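Side-chain contacts in cortical-lytic enzyme (Bacillus cereus, PDB 4S3J), which acts as an N-acetylglucosaminidase that degrades cortex peptidoglycan during spore germination, cleaving only material that has already been partially broken down: residues E106-L111 with F278-T283; F139-K144 with Y210-I215; V172-N175 with N180-A183; N197-N202 with F217-V222; R232-V237 with L247-V252. All coordinates share one frame; numbering follows the deposited sequence.

Interaction 1 of 5, residues E106-L111 with F278-T283; sequences ESIAYL and FVVIMT
Inside the barrel of this family 18 glycosyl hydrolase, Ile108 on strand 104-111 meets Phe278 and Val280 on strand 278-281. The two strands are not sheet neighbours. Their short axes lie 10.5 Å apart at closest approach, and side chains from both walls fill the gap. Ile108 does most of the work with its outermost carbon. Ile108 CD1 is 3.7 Å from Phe278 CE1, approaching the ring obliquely, and the same methyl stands 3.7 Å from Val280 CG2, the isoleucine and valine side chains reaching for each other tip to tip. Val280 uses the branch beside its own backbone N, because CG1 takes the place anti to that nitrogen (chi1 174°). Two residues further along strand 104-111, on the same side, Tyr110 also points inward and brings its OH to 4.0 Å from Val280 CG2, so Ile108 CD1 and Tyr110 OH touch the same methyl from directions roughly at right angles. Phe278 reaches the middle from the position between its backbone N and carbonyl carbon (chi1 66°). Further out, its ring meets that of Tyr135, while the Tyr110 ring meets Trp408, which brings strands 135-143 and 404-408 into the same interior packing. Across these two segments the contact is made by dispersion and burial, with methyls and an aromatic ring touching at van der Waals distance, so its stability should depend on shape fit rather than on directed polar bonds.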
# COMPACT_ATOMS: atom_id res chain seq x y z
N GLU A 106 7.50 -7.94 5.00
CA GLU A 106 8.26 -6.71 4.85
C GLU A 106 7.31 -5.64 4.35
O GLU A 106 6.47 -5.91 3.49
CB GLU A 106 9.45 -6.88 3.90
CG GLU A 106 10.47 -7.87 4.46
CD GLU A 106 11.83 -7.84 3.78
OE1 GLU A 106 12.06 -7.02 2.89
OE2 GLU A 106 12.70 -8.65 4.19
N SER A 107 7.42 -4.45 4.93
CA SER A 107 6.55 -3.32 4.60
C SER A 107 7.40 -2.15 4.14
O SER A 107 8.45 -1.89 4.72
CB SER A 107 5.71 -2.93 5.82
OG SER A 107 6.56 -2.63 6.91
N ILE A 108 6.92 -1.42 3.14
CA ILE A 108 7.53 -0.20 2.66
C ILE A 108 6.49 0.90 2.68
O ILE A 108 5.32 0.62 2.45
CB ILE A 108 8.04 -0.32 1.21
CG1 ILE A 108 9.01 -1.50 1.07
CG2 ILE A 108 8.67 1.01 0.76
CD1 ILE A 108 9.20 -1.90 -0.36
N ALA A 109 6.89 2.12 3.00
CA ALA A 109 6.03 3.28 2.72
C ALA A 109 6.82 4.39 2.05
O ALA A 109 7.95 4.67 2.43
CB ALA A 109 5.39 3.80 3.99
N TYR A 110 6.19 5.04 1.07
CA TYR A 110 6.78 6.15 0.34
C TYR A 110 6.38 7.48 0.94
O TYR A 110 5.24 7.64 1.38
CB TYR A 110 6.36 6.10 -1.13
CG TYR A 110 7.13 5.08 -1.95
CD1 TYR A 110 6.83 3.73 -1.89
CD2 TYR A 110 8.20 5.49 -2.75
CE1 TYR A 110 7.56 2.80 -2.63
CE2 TYR A 110 8.93 4.55 -3.49
CZ TYR A 110 8.60 3.20 -3.42
OH TYR A 110 9.31 2.23 -4.12
N LEU A 111 7.31 8.43 0.93
CA LEU A 111 7.10 9.81 1.37
C LEU A 111 7.38 10.71 0.20
O LEU A 111 8.47 10.63 -0.37
CB LEU A 111 8.03 10.16 2.54
CG LEU A 111 8.10 11.61 3.01
CD1 LEU A 111 6.78 12.02 3.66
CD2 LEU A 111 9.27 11.85 3.97
N PHE A 278 14.47 -7.25 -4.36
CA PHE A 278 13.02 -7.23 -4.43
C PHE A 278 12.53 -6.20 -5.43
O PHE A 278 13.28 -5.32 -5.87
CB PHE A 278 12.41 -6.98 -3.05
CG PHE A 278 12.68 -5.62 -2.45
CD1 PHE A 278 11.86 -4.53 -2.74
CD2 PHE A 278 13.71 -5.44 -1.55
CE1 PHE A 278 12.09 -3.28 -2.15
CE2 PHE A 278 13.94 -4.22 -0.96
CZ PHE A 278 13.13 -3.13 -1.25
N VAL A 279 11.28 -6.37 -5.84
CA VAL A 279 10.58 -5.43 -6.72
C VAL A 279 9.34 -4.90 -6.02
O VAL A 279 8.75 -5.57 -5.17
CB VAL A 279 10.14 -6.08 -8.06
CG1 VAL A 279 11.36 -6.56 -8.86
CG2 VAL A 279 9.17 -7.23 -7.83
N VAL A 280 9.00 -3.67 -6.38
CA VAL A 280 7.74 -3.04 -5.98
C VAL A 280 6.87 -2.93 -7.23
O VAL A 280 7.20 -2.19 -8.16
CB VAL A 280 7.95 -1.65 -5.34
CG1 VAL A 280 6.63 -0.97 -5.09
CG2 VAL A 280 8.71 -1.77 -4.03
N ILE A 281 5.77 -3.69 -7.26
CA ILE A 281 4.88 -3.69 -8.42
C ILE A 281 3.74 -2.73 -8.14
O ILE A 281 3.08 -2.83 -7.11
CB ILE A 281 4.33 -5.09 -8.75
CG1 ILE A 281 5.49 -6.11 -8.83
CG2 ILE A 281 3.52 -5.05 -10.05
CD1 ILE A 281 5.08 -7.50 -9.24
N MET A 282 3.51 -1.81 -9.06
CA MET A 282 2.51 -0.77 -8.87
C MET A 282 1.10 -1.29 -9.16
O MET A 282 0.44 -0.88 -10.12
CB MET A 282 2.84 0.44 -9.75
CG MET A 282 4.11 1.13 -9.31
SD MET A 282 4.47 2.64 -10.21
CE MET A 282 4.65 1.97 -11.86
N THR A 283 0.64 -2.17 -8.28
CA THR A 283 -0.68 -2.78 -8.38
C THR A 283 -1.79 -1.84 -7.86
O THR A 283 -2.48 -2.13 -6.88
CB THR A 283 -0.70 -4.13 -7.63
OG1 THR A 283 0.14 -4.05 -6.47
CG2 THR A 283 -0.17 -5.25 -8.52

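Interaction 2 of 5, residues F139-K144 with Y210-I215; sequences FSFEAK and YGMRDI
The end methyl of Met212 packs against the ring of Phe141: CE is 3.9 Å from Phe141 CE1 and 4.2 Å from Phe141 CZ. The sulfur follows close behind, with Met212 SD 5.3 Å from the centroid of the Phe141 ring and 50° off its normal. This is a Met-aromatic contact of oblique geometry. Met212 gets there by running straight beyond CG, with chi2 and chi3 both extended, so that the thioether reaches out to a strand two places away in the barrel. Tyr210 comes in at the rim of the same phenylalanine, its CE2 4.4 Å from Phe141 CZ and close to the plane of the Phe141 ring. The phenol end of Tyr210 is held from outside the pair, where its OH is hydrogen-bonded to Glu151. Between the two contributors, Gly211 ends helix 193-210 with a positive phi, and the chain turns there before strand 214-218 starts. On the other side, Phe141 is fixed by backbone bonds to Val172 and Thr174 of the adjoining strand, and its ring also touches Leu171, Thr206 and Thr155. Just before it, the peptide bond between Phe139 and Ser140 is cis, a non-proline cis link of the kind known in family 18 enzymes. Strand residue, helix end and connecting turn thus share one apolar layer, the packing between strands and outer helices that is typical of a TIM barrel.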
# COMPACT_ATOMS: atom_id res chain seq x y z
N PHE A 139 10.82 9.85 -1.70
CA PHE A 139 10.69 10.04 -3.14
C PHE A 139 10.97 11.51 -3.48
O PHE A 139 10.18 12.37 -3.05
CB PHE A 139 9.27 9.67 -3.57
CG PHE A 139 9.09 9.55 -5.07
CD1 PHE A 139 8.88 10.67 -5.84
CD2 PHE A 139 9.08 8.31 -5.69
CE1 PHE A 139 8.71 10.56 -7.23
CE2 PHE A 139 8.90 8.21 -7.05
CZ PHE A 139 8.72 9.32 -7.81
N SER A 140 12.03 11.86 -4.23
CA SER A 140 13.08 10.97 -4.75
C SER A 140 14.36 11.77 -5.01
O SER A 140 14.36 12.99 -4.94
CB SER A 140 12.65 10.31 -6.07
OG SER A 140 12.68 11.27 -7.12
N PHE A 141 15.45 11.06 -5.28
CA PHE A 141 16.66 11.63 -5.88
C PHE A 141 16.51 11.54 -7.39
O PHE A 141 16.28 10.45 -7.91
CB PHE A 141 17.90 10.86 -5.46
CG PHE A 141 18.31 11.04 -4.03
CD1 PHE A 141 17.53 10.51 -3.00
CD2 PHE A 141 19.48 11.70 -3.70
CE1 PHE A 141 17.91 10.66 -1.69
CE2 PHE A 141 19.87 11.84 -2.37
CZ PHE A 141 19.09 11.32 -1.37
N GLU A 142 16.64 12.66 -8.10
CA GLU A 142 16.49 12.66 -9.54
C GLU A 142 17.85 12.52 -10.21
O GLU A 142 18.76 13.29 -9.92
CB GLU A 142 15.77 13.94 -10.00
CG GLU A 142 14.37 14.04 -9.36
CD GLU A 142 13.55 15.26 -9.75
OE1 GLU A 142 14.08 16.17 -10.42
OE2 GLU A 142 12.36 15.30 -9.37
N ALA A 143 17.97 11.53 -11.09
CA ALA A 143 19.19 11.30 -11.86
C ALA A 143 19.39 12.45 -12.83
O ALA A 143 18.41 12.97 -13.37
CB ALA A 143 19.09 9.99 -12.60
N LYS A 144 20.65 12.79 -13.08
CA LYS A 144 21.02 13.88 -14.00
C LYS A 144 21.92 13.34 -15.10
O LYS A 144 22.54 12.30 -14.93
CB LYS A 144 21.70 15.01 -13.22
CG LYS A 144 20.71 15.74 -12.33
CD LYS A 144 21.36 16.56 -11.22
CE LYS A 144 22.39 17.57 -11.67
NZ LYS A 144 23.12 18.08 -10.47
N TYR A 210 24.06 8.41 3.89
CA TYR A 210 22.79 8.53 4.62
C TYR A 210 22.31 7.22 5.24
O TYR A 210 21.22 7.18 5.82
CB TYR A 210 21.70 9.07 3.69
CG TYR A 210 21.93 10.51 3.27
CD1 TYR A 210 21.95 11.53 4.21
CD2 TYR A 210 22.11 10.84 1.94
CE1 TYR A 210 22.16 12.84 3.83
CE2 TYR A 210 22.31 12.15 1.55
CZ TYR A 210 22.34 13.15 2.50
OH TYR A 210 22.54 14.45 2.10
N GLY A 211 23.12 6.17 5.14
CA GLY A 211 22.76 4.89 5.72
C GLY A 211 21.64 4.21 4.96
O GLY A 211 20.87 3.41 5.50
N MET A 212 21.56 4.52 3.67
CA MET A 212 20.53 3.96 2.82
C MET A 212 20.97 2.62 2.26
O MET A 212 21.62 2.55 1.22
CB MET A 212 20.18 4.94 1.71
CG MET A 212 19.36 6.13 2.20
SD MET A 212 19.42 7.47 0.98
CE MET A 212 18.26 8.63 1.68
N ARG A 213 20.63 1.54 2.97
CA ARG A 213 21.17 0.23 2.63
C ARG A 213 20.42 -0.48 1.50
O ARG A 213 20.85 -1.54 1.06
CB ARG A 213 21.24 -0.66 3.88
CG ARG A 213 22.26 -0.17 4.90
CD ARG A 213 22.36 -1.10 6.10
NE ARG A 213 21.32 -0.87 7.09
CZ ARG A 213 21.02 -1.73 8.07
NH1 ARG A 213 21.67 -2.87 8.19
NH2 ARG A 213 20.06 -1.44 8.93
N ASP A 214 19.32 0.08 1.02
CA ASP A 214 18.69 -0.42 -0.20
C ASP A 214 18.68 0.69 -1.25
O ASP A 214 18.23 1.80 -0.97
CB ASP A 214 17.25 -0.88 0.04
CG ASP A 214 16.57 -1.40 -1.24
OD1 ASP A 214 16.89 -2.53 -1.67
OD2 ASP A 214 15.73 -0.68 -1.81
N ILE A 215 19.18 0.37 -2.43
CA ILE A 215 19.18 1.27 -3.57
C ILE A 215 18.03 0.89 -4.48
O ILE A 215 17.94 -0.25 -4.95
CB ILE A 215 20.51 1.21 -4.36
CG1 ILE A 215 21.69 1.74 -3.53
CG2 ILE A 215 20.45 2.11 -5.60
CD1 ILE A 215 22.10 0.96 -2.37

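Interaction 3 of 5, residues V172-N175 with N180-A183; sequences VITN and NFSA
Asn180 begins the short strand 180-181 beside Asn175, its O 3.9 Å from Asn175 O, and its side chain starts off away from the partner segment. Phe181 comes next and makes the aromatic part of the contact. The Asn175 side chain crosses it at about a right angle, and Asn175 OD1 lies 3.2 Å from Phe181 CD1 at the ring edge, near its plane, where the slightly positive ring hydrogens suit an oxygen. Farther along the ring, Phe181 CE1 is 4.2 Å from Thr174 CB. Ser182 carries the polar bonds. Ser182 N donates to Asn175 O at 2.8 Å, with the donor almost in line with the C=O (174°). That acceptor also has a CA-H...O contact from Phe181. In return, Asn175 ND2 reaches Ser182 O at 3.2 Å, but this donor stands well above the carbonyl plane, and the stronger partner of the amide nitrogen is the O of Glu220. Asn175 can face both because its CG sits between the backbone N and the carbonyl carbon (chi1 61°). Ser182 is an N-cap: its OG bonds to Leu185 N and to Glu177, and Ala183 begins helix 183-191. The arrangement is a beta hairpin extending strand 168-177 of the barrel into a loop and then a helix, and the Phe181 side chain lies about 4 Å from that of Glu220, the probable proton donor of the active site.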
# COMPACT_ATOMS: atom_id res chain seq x y z
N VAL A 172 15.95 6.27 -3.17
CA VAL A 172 15.05 6.19 -4.29
C VAL A 172 15.51 7.10 -5.42
O VAL A 172 15.56 8.31 -5.27
CB VAL A 172 13.61 6.61 -3.88
CG1 VAL A 172 12.66 6.51 -5.06
CG2 VAL A 172 13.09 5.76 -2.71
N ILE A 173 15.85 6.49 -6.55
CA ILE A 173 16.38 7.21 -7.70
C ILE A 173 15.42 7.15 -8.87
O ILE A 173 15.04 6.06 -9.31
CB ILE A 173 17.76 6.63 -8.11
CG1 ILE A 173 18.74 6.77 -6.95
CG2 ILE A 173 18.33 7.36 -9.32
CD1 ILE A 173 19.90 5.80 -7.02
N THR A 174 15.06 8.31 -9.41
CA THR A 174 14.13 8.39 -10.54
C THR A 174 14.78 9.01 -11.77
O THR A 174 15.75 9.77 -11.67
CB THR A 174 12.88 9.25 -10.21
OG1 THR A 174 13.27 10.54 -9.72
CG2 THR A 174 12.03 8.58 -9.15
N ASN A 175 14.21 8.70 -12.93
CA ASN A 175 14.62 9.37 -14.17
C ASN A 175 13.65 10.49 -14.52
O ASN A 175 13.07 10.53 -15.62
CB ASN A 175 14.73 8.37 -15.32
CG ASN A 175 13.42 7.70 -15.63
OD1 ASN A 175 12.65 7.37 -14.72
ND2 ASN A 175 13.16 7.47 -16.92
N ASN A 180 8.72 15.31 -15.04
CA ASN A 180 8.23 14.18 -15.82
C ASN A 180 9.28 13.10 -16.02
O ASN A 180 10.47 13.39 -16.15
CB ASN A 180 7.73 14.64 -17.17
CG ASN A 180 6.39 15.33 -17.09
OD1 ASN A 180 6.25 16.50 -17.42
ND2 ASN A 180 5.38 14.58 -16.65
N PHE A 181 8.82 11.85 -16.05
CA PHE A 181 9.71 10.74 -16.38
C PHE A 181 10.24 10.90 -17.80
O PHE A 181 9.50 11.28 -18.71
CB PHE A 181 9.01 9.39 -16.23
CG PHE A 181 8.76 8.98 -14.79
CD1 PHE A 181 9.81 8.59 -13.98
CD2 PHE A 181 7.48 8.96 -14.26
CE1 PHE A 181 9.61 8.18 -12.67
CE2 PHE A 181 7.26 8.55 -12.93
CZ PHE A 181 8.33 8.16 -12.14
N SER A 182 11.52 10.63 -17.97
CA SER A 182 12.20 10.97 -19.22
C SER A 182 12.96 9.81 -19.85
O SER A 182 13.97 9.38 -19.31
CB SER A 182 13.18 12.10 -18.96
OG SER A 182 14.00 12.36 -20.10
N ALA A 183 12.48 9.32 -20.99
CA ALA A 183 13.20 8.32 -21.76
C ALA A 183 14.59 8.82 -22.21
O ALA A 183 15.54 8.04 -22.32
CB ALA A 183 12.39 7.90 -22.96

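Interaction 4 of 5, residues N197-N202 with F217-V222; sequences NKFITN and FDFESV
The carbonyl oxygen of Asn197 is gripped twice by Thr201: the backbone N of Thr201 donates to Asn197 O at 3.1 Å, as helix geometry demands, and Thr201 OG1 donates to that same Asn197 O at 3.0 Å. The two donors arrive from opposite faces of the carbonyl plane, the hydroxyl tilted 30° from it. Thr201 OG1 also bonds to Arg240, so this turn of helix 193-210 is tied to helix 227-240. Another face of the turn is turned to the barrel, and there Phe199 meets two aromatic rings. Phe199 CE2 is 4.3 Å from both Phe217 CE1 and Phe219 CZ. With Phe219 the two rings meet rim to rim, each touching atom lying near the plane of the other ring; with Phe217 the approach is oblique. Phe199 projects toward the strand with CG anti to its backbone N (chi1 -172°), which carries the ring off the helix and into the layer between helix and sheet of the TIM barrel. Phe217 and Phe219 point outward into that layer, while the alternating Asp218 and Glu220 lie on the other side of the chain. The segment runs from strand 214-218 into the loop that carries Glu220, the likely proton donor of this family 18 enzyme. Behind the aromatic pair, the Phe217 ring meets Phe233 edge-to-face, and the Phe219 ring meets that of Tyr230 at an inclined angle. The backbone of the catalytic loop is held too: Phe219 O accepts from His267, and Glu220 O from the side-chain amide of Asn175.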
# COMPACT_ATOMS: atom_id res chain seq x y z
N ASN A 197 29.39 4.94 -15.11
CA ASN A 197 30.35 4.59 -14.08
C ASN A 197 30.40 5.65 -12.98
O ASN A 197 30.43 5.32 -11.78
CB ASN A 197 31.75 4.41 -14.70
CG ASN A 197 32.81 4.10 -13.66
OD1 ASN A 197 32.74 3.09 -12.98
ND2 ASN A 197 33.78 5.00 -13.53
N LYS A 198 30.37 6.91 -13.39
CA LYS A 198 30.32 8.03 -12.45
C LYS A 198 29.04 8.01 -11.64
O LYS A 198 29.04 8.26 -10.44
CB LYS A 198 30.42 9.36 -13.21
CG LYS A 198 30.32 10.60 -12.32
CD LYS A 198 30.61 11.89 -13.10
CE LYS A 198 30.30 13.12 -12.25
NZ LYS A 198 30.10 14.36 -13.08
N PHE A 199 27.95 7.70 -12.33
CA PHE A 199 26.62 7.61 -11.72
C PHE A 199 26.61 6.59 -10.59
O PHE A 199 26.16 6.88 -9.47
CB PHE A 199 25.59 7.26 -12.81
CG PHE A 199 24.13 7.32 -12.37
CD1 PHE A 199 23.62 8.44 -11.74
CD2 PHE A 199 23.28 6.29 -12.68
CE1 PHE A 199 22.29 8.51 -11.37
CE2 PHE A 199 21.94 6.34 -12.32
CZ PHE A 199 21.45 7.47 -11.67
N ILE A 200 27.08 5.38 -10.88
CA ILE A 200 27.07 4.32 -9.87
C ILE A 200 27.97 4.71 -8.70
O ILE A 200 27.64 4.48 -7.55
CB ILE A 200 27.50 2.96 -10.47
CG1 ILE A 200 26.49 2.52 -11.52
CG2 ILE A 200 27.64 1.91 -9.38
CD1 ILE A 200 26.88 1.30 -12.30
N THR A 201 29.12 5.31 -9.00
CA THR A 201 30.00 5.79 -7.95
C THR A 201 29.29 6.79 -7.04
O THR A 201 29.38 6.68 -5.81
CB THR A 201 31.28 6.43 -8.55
OG1 THR A 201 32.04 5.41 -9.20
CG2 THR A 201 32.13 7.07 -7.49
N ASN A 202 28.57 7.74 -7.63
CA ASN A 202 27.87 8.76 -6.84
C ASN A 202 26.72 8.18 -6.02
O ASN A 202 26.45 8.63 -4.90
CB ASN A 202 27.33 9.87 -7.74
CG ASN A 202 28.42 10.81 -8.22
OD1 ASN A 202 29.40 11.05 -7.51
ND2 ASN A 202 28.26 11.33 -9.43
N PHE A 217 15.65 1.78 -7.83
CA PHE A 217 15.43 2.49 -9.08
C PHE A 217 13.97 2.48 -9.49
O PHE A 217 13.32 1.42 -9.64
CB PHE A 217 16.28 1.89 -10.19
CG PHE A 217 17.74 2.05 -9.95
CD1 PHE A 217 18.35 3.26 -10.23
CD2 PHE A 217 18.50 1.01 -9.45
CE1 PHE A 217 19.69 3.44 -10.00
CE2 PHE A 217 19.85 1.18 -9.23
CZ PHE A 217 20.45 2.40 -9.50
N ASP A 218 13.42 3.69 -9.56
CA ASP A 218 12.11 3.90 -10.14
C ASP A 218 12.32 4.60 -11.48
O ASP A 218 12.19 5.82 -11.57
CB ASP A 218 11.22 4.72 -9.22
CG ASP A 218 9.84 4.93 -9.80
OD1 ASP A 218 9.48 4.19 -10.75
OD2 ASP A 218 9.10 5.80 -9.29
N PHE A 219 12.70 3.82 -12.48
CA PHE A 219 12.84 4.31 -13.85
C PHE A 219 11.57 3.94 -14.62
O PHE A 219 11.23 2.75 -14.74
CB PHE A 219 14.07 3.69 -14.55
CG PHE A 219 15.41 4.24 -14.08
CD1 PHE A 219 15.50 5.33 -13.23
CD2 PHE A 219 16.59 3.67 -14.55
CE1 PHE A 219 16.74 5.82 -12.84
CE2 PHE A 219 17.82 4.16 -14.16
CZ PHE A 219 17.89 5.25 -13.31
N GLU A 220 10.84 4.95 -15.08
CA GLU A 220 9.61 4.74 -15.86
C GLU A 220 9.68 5.51 -17.17
O GLU A 220 10.51 6.40 -17.33
CB GLU A 220 8.39 5.16 -15.05
CG GLU A 220 8.25 4.34 -13.77
CD GLU A 220 7.05 4.72 -12.95
OE1 GLU A 220 5.96 4.95 -13.54
OE2 GLU A 220 7.19 4.82 -11.71
N SER A 221 8.82 5.15 -18.12
CA SER A 221 8.86 5.70 -19.48
C SER A 221 10.22 5.50 -20.11
O SER A 221 10.73 6.38 -20.81
CB SER A 221 8.49 7.18 -19.49
OG SER A 221 7.19 7.38 -18.99
N VAL A 222 10.82 4.36 -19.82
CA VAL A 222 12.08 3.97 -20.44
C VAL A 222 11.79 3.49 -21.87
O VAL A 222 10.84 2.75 -22.09
CB VAL A 222 12.77 2.87 -19.62
CG1 VAL A 222 14.04 2.36 -20.29
CG2 VAL A 222 13.06 3.38 -18.21

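Interaction 5 of 5, residues R232-V237 with L247-V252; sequences RFLRNV and LSTTLV
Leu234 and Val237 on helix 227-240 settle onto Leu247 and Thr249 of strand 246-251, the closing half of a beta-alpha-beta unit that starts with strand 214-218. Helix and strand run nearly antiparallel here (155°), with short axes 10.0 Å apart, as expected where a TIM-barrel helix packs on the strand it leads into. Leu234 keeps CG beside its backbone N, anti to the carbonyl carbon (chi1 -68°), which sends both methyls down toward the strand. Both meet the methyl of Thr249 from the same side: CD2 of Leu234 is 3.7 Å and its CD1 4.0 Å from Thr249 CG2, the two side chains meeting tip to tip. Thr249 shows this methyl because its hydroxyl occupies the place between backbone N and carbonyl carbon, where OG1 is hydrogen-bonded to Gln272 of the next helix. The threonine therefore divides its labour, carbon branch to Leu234 and oxygen branch to Gln272. Leu247 adopts the other leucine shape, CG anti to the backbone N (chi1 171°), and its two methyls part company. Leu247 CD1 crosses to Val237 CG1 at 4.2 Å, the side chains roughly at right angles, while Leu247 CD2 lies 3.6 Å from Leu234 O. Phe217 on the preceding strand touches Leu234, Val237 and Leu247 alike. On the helix itself, Val237 turns its second branch the other way: CG2 rests 3.5 Å above the plane of the Phe233 ring, offset toward its rim.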
# COMPACT_ATOMS: atom_id res chain seq x y z
N ARG A 232 21.36 -4.57 -18.04
CA ARG A 232 22.81 -4.51 -17.83
C ARG A 232 23.19 -3.51 -16.76
O ARG A 232 24.09 -3.76 -15.97
CB ARG A 232 23.55 -4.16 -19.12
CG ARG A 232 23.50 -5.18 -20.22
CD ARG A 232 24.60 -4.89 -21.23
NE ARG A 232 24.40 -3.59 -21.88
CZ ARG A 232 23.67 -3.40 -22.98
NH1 ARG A 232 23.08 -4.44 -23.57
NH2 ARG A 232 23.55 -2.18 -23.49
N PHE A 233 22.52 -2.35 -16.75
CA PHE A 233 22.78 -1.39 -15.69
C PHE A 233 22.50 -2.00 -14.32
O PHE A 233 23.30 -1.86 -13.40
CB PHE A 233 21.93 -0.13 -15.90
CG PHE A 233 21.94 0.81 -14.73
CD1 PHE A 233 23.09 1.50 -14.39
CD2 PHE A 233 20.79 1.02 -13.97
CE1 PHE A 233 23.11 2.37 -13.32
CE2 PHE A 233 20.80 1.90 -12.90
CZ PHE A 233 21.96 2.57 -12.58
N LEU A 234 21.37 -2.69 -14.18
CA LEU A 234 21.03 -3.28 -12.89
C LEU A 234 22.07 -4.33 -12.50
O LEU A 234 22.47 -4.37 -11.33
CB LEU A 234 19.63 -3.88 -12.93
CG LEU A 234 18.49 -2.84 -13.04
CD1 LEU A 234 17.21 -3.58 -13.30
CD2 LEU A 234 18.38 -1.96 -11.79
N ARG A 235 22.57 -5.12 -13.46
CA ARG A 235 23.61 -6.07 -13.14
C ARG A 235 24.86 -5.33 -12.69
O ARG A 235 25.52 -5.74 -11.74
CB ARG A 235 23.96 -6.99 -14.33
CG ARG A 235 22.80 -7.80 -14.86
CD ARG A 235 23.18 -8.74 -16.01
NE ARG A 235 21.97 -9.38 -16.55
CZ ARG A 235 21.42 -9.10 -17.72
NH1 ARG A 235 21.97 -8.22 -18.55
NH2 ARG A 235 20.30 -9.73 -18.08
N ASN A 236 25.20 -4.23 -13.36
CA ASN A 236 26.40 -3.48 -13.00
C ASN A 236 26.32 -2.92 -11.59
O ASN A 236 27.30 -2.96 -10.85
CB ASN A 236 26.65 -2.34 -13.98
CG ASN A 236 27.11 -2.83 -15.35
OD1 ASN A 236 27.54 -3.98 -15.52
ND2 ASN A 236 26.99 -1.96 -16.35
N VAL A 237 25.16 -2.40 -11.20
CA VAL A 237 24.99 -1.90 -9.84
C VAL A 237 25.05 -3.04 -8.83
O VAL A 237 25.74 -2.94 -7.82
CB VAL A 237 23.64 -1.15 -9.67
CG1 VAL A 237 23.45 -0.74 -8.21
CG2 VAL A 237 23.59 0.08 -10.58
N LEU A 247 19.44 -4.20 -3.60
CA LEU A 247 18.98 -3.50 -4.80
C LEU A 247 17.51 -3.80 -5.06
O LEU A 247 17.08 -4.95 -4.96
CB LEU A 247 19.83 -3.94 -5.99
CG LEU A 247 19.43 -3.50 -7.39
CD1 LEU A 247 19.52 -1.96 -7.52
CD2 LEU A 247 20.34 -4.18 -8.45
N SER A 248 16.73 -2.77 -5.39
CA SER A 248 15.33 -2.97 -5.72
C SER A 248 14.90 -2.08 -6.87
O SER A 248 15.60 -1.11 -7.20
CB SER A 248 14.44 -2.73 -4.49
OG SER A 248 14.59 -1.41 -3.99
N THR A 249 13.78 -2.42 -7.48
CA THR A 249 13.21 -1.66 -8.59
C THR A 249 11.70 -1.56 -8.54
O THR A 249 11.02 -2.42 -7.93
CB THR A 249 13.56 -2.29 -9.94
OG1 THR A 249 13.09 -3.64 -9.93
CG2 THR A 249 15.07 -2.22 -10.22
N THR A 250 11.17 -0.53 -9.21
CA THR A 250 9.75 -0.39 -9.46
C THR A 250 9.37 -1.03 -10.80
O THR A 250 10.03 -0.82 -11.82
CB THR A 250 9.34 1.11 -9.48
OG1 THR A 250 9.50 1.65 -8.16
CG2 THR A 250 7.89 1.28 -9.93
N LEU A 251 8.28 -1.79 -10.79
CA LEU A 251 7.73 -2.40 -11.99
C LEU A 251 6.28 -1.97 -12.23
O LEU A 251 5.45 -1.98 -11.31
CB LEU A 251 7.78 -3.93 -11.90
CG LEU A 251 9.15 -4.63 -11.93
CD1 LEU A 251 8.95 -6.13 -11.64
CD2 LEU A 251 9.86 -4.40 -13.25
N VAL A 252 5.95 -1.65 -13.47
CA VAL A 252 4.56 -1.48 -13.85
C VAL A 252 3.87 -2.84 -13.75
O VAL A 252 4.51 -3.89 -13.92
CB VAL A 252 4.40 -0.90 -15.28
CG1 VAL A 252 4.90 0.54 -15.35
CG2 VAL A 252 5.10 -1.79 -16.30

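From the N terminus, interaction 1 spans the longest loop: it brings strand 278-281 back across the barrel interior to strand 104-111, and the other four all fall within that loop. Interaction 2 closes a second loop, from strand 135-143 to the start of strand 214-218, and the hairpin contact of interaction 3 lies inside it. Interaction 4 crosses interaction 2, since its helix segment 197-202 comes before 210-215 and its second segment 217-222 after. Interaction 5 then follows in series, joining helix 227-240 to strand 246-251. Backbone bonds link successive strands, for example Ile173 O with Asp218 N, Phe217 O with Thr250 N and Thr249 O with Val280 N.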